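PDB 5MTW: SecB-like chaperone Rv1957 from Mycobacterium tuberculosis, which acts as the chaperone of a toxin-antitoxin-chaperone system, prevents aggregation of the antitoxin HigA1 and is required for neutralisation of the toxin HigB1. Local coordinates for residues A[149-152]-A[153-157]. Residues are numbered along the deposited sequence; the frame is centred on the assembly and turned at random.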
loop_
_atom_site.group_PDB
_atom_site.type_symbol
_atom_site.label_atom_id
_atom_site.label_comp_id
_atom_site.label_asym_id
_atom_site.label_seq_id
_atom_site.Cartn_x
_atom_site.Cartn_y
_atom_site.Cartn_z
ATOM N N TYR A 149 5.706 0.524 6.638
ATOM C CA TYR A 149 5.308 1.898 6.458
ATOM C C TYR A 149 3.771 1.945 6.440
ATOM O O TYR A 149 3.152 2.805 7.033
ATOM C CB TYR A 149 5.895 2.461 5.149
ATOM C CG TYR A 149 5.334 3.801 4.795
ATOM C CD1 TYR A 149 5.808 4.962 5.374
ATOM C CD2 TYR A 149 4.325 3.915 3.862
ATOM C CE1 TYR A 149 5.319 6.177 4.990
ATOM C CE2 TYR A 149 3.811 5.135 3.487
ATOM C CZ TYR A 149 4.308 6.278 4.061
ATOM O OH TYR A 149 3.784 7.531 3.687
ATOM N N ASP A 150 3.164 0.986 5.745
ATOM C CA ASP A 150 1.693 0.962 5.596
ATOM C C ASP A 150 1.032 0.659 6.951
ATOM O O ASP A 150 0.087 1.321 7.351
ATOM C CB ASP A 150 1.279 -0.001 4.538
ATOM C CG ASP A 150 -0.258 -0.251 4.490
ATOM O OD1 ASP A 150 -0.738 -1.057 5.274
ATOM O OD2 ASP A 150 -0.996 0.380 3.740
ATOM N N LEU A 151 1.586 -0.341 7.643
ATOM C CA LEU A 151 1.035 -0.740 8.915
ATOM C C LEU A 151 1.112 0.283 9.961
ATOM O O LEU A 151 0.107 0.551 10.729
ATOM C CB LEU A 151 1.787 -2.010 9.350
ATOM C CG LEU A 151 1.301 -2.816 10.529
ATOM C CD1 LEU A 151 -0.197 -3.231 10.530
ATOM C CD2 LEU A 151 2.228 -4.056 10.571
ATOM N N THR A 152 2.271 0.902 10.105
ATOM C CA THR A 152 2.382 1.881 11.125
ATOM C C THR A 152 1.455 3.027 10.882
ATOM O O THR A 152 0.922 3.554 11.809
ATOM C CB THR A 152 3.846 2.335 11.349
ATOM O OG1 THR A 152 4.399 2.746 10.109
ATOM C CG2 THR A 152 4.637 1.195 11.889
ATOM N N GLY A 153 1.247 3.405 9.596
ATOM C CA GLY A 153 0.274 4.456 9.229
ATOM C C GLY A 153 -1.147 4.035 9.666
ATOM O O GLY A 153 -1.932 4.807 10.186
ATOM N N ARG A 154 -1.484 2.756 9.423
ATOM C CA ARG A 154 -2.850 2.306 9.679
ATOM C C ARG A 154 -3.116 2.310 11.213
ATOM O O ARG A 154 -4.257 2.451 11.621
ATOM C CB ARG A 154 -3.046 0.904 9.122
ATOM C CG ARG A 154 -3.243 0.917 7.591
ATOM C CD ARG A 154 -3.516 -0.499 7.074
ATOM N NE ARG A 154 -3.450 -0.521 5.649
ATOM C CZ ARG A 154 -4.428 -0.203 4.818
ATOM N NH1 ARG A 154 -5.564 0.208 5.249
ATOM N NH2 ARG A 154 -4.227 -0.241 3.486
ATOM N N LEU A 155 -2.091 1.952 11.989
ATOM C CA LEU A 155 -2.223 1.953 13.469
ATOM C C LEU A 155 -2.181 3.385 14.054
ATOM O O LEU A 155 -2.350 3.545 15.208
ATOM C CB LEU A 155 -1.084 1.167 14.125
ATOM C CG LEU A 155 -1.027 -0.257 13.687
ATOM C CD1 LEU A 155 0.300 -1.011 14.065
ATOM C CD2 LEU A 155 -2.236 -1.054 14.228
ATOM N N ALA A 156 -1.953 4.395 13.200
ATOM C CA ALA A 156 -1.948 5.785 13.586
ATOM C C ALA A 156 -0.697 6.144 14.373
ATOM O O ALA A 156 -0.700 7.111 15.116
ATOM C CB ALA A 156 -3.238 6.186 14.355
ATOM N N LEU A 157 0.377 5.373 14.147
ATOM C CA LEU A 157 1.655 5.647 14.712
ATOM C C LEU A 157 2.389 6.618 13.763
ATOM O O LEU A 157 2.065 6.683 12.584
ATOM C CB LEU A 157 2.468 4.378 14.881
ATOM C CG LEU A 157 1.791 3.361 15.775
ATOM C CD1 LEU A 157 2.562 2.064 15.843
ATOM C CD2 LEU A 157 1.634 3.946 17.166
#
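The D150–R154 salt bridge and the helix end that follows it form a local contact over the last turn of the long helix 125-154, which packs on the antiparallel sheet. R154 NE gives D150 OD1 a bond of 2.8 Å on the syn side of the carboxylate. That oxygen sits in the guanidinium plane at its edge, though the two planes are turned 50° apart, and the second bond, R154 NH2 to D150 OD2, is weak at 3.3 Å. With D150 CG anti to its own N (chi1 170°) and the R154 chain extended from CG to NE, the charged ends meet one turn apart. R154 NH2 also pairs with E146 of the second subunit, tying this bridge into the tetramer. How a helix ends is illustrated two residues on: A156 takes a positive phi of 74° and closes a Schellman motif, its N reaching G153 O at 3.0 Å while L157 N likewise reaches T152 O. L155 N holds L151 O at 2.9 Å, and the side chains of the same pair touch, L155 CD1 4.1 Å from L151 CG. L151 and L157 rest on strand 99-114, whereas T152 OG1 is hydrogen-bonded to V148 O within the helix and to L160 N beyond it.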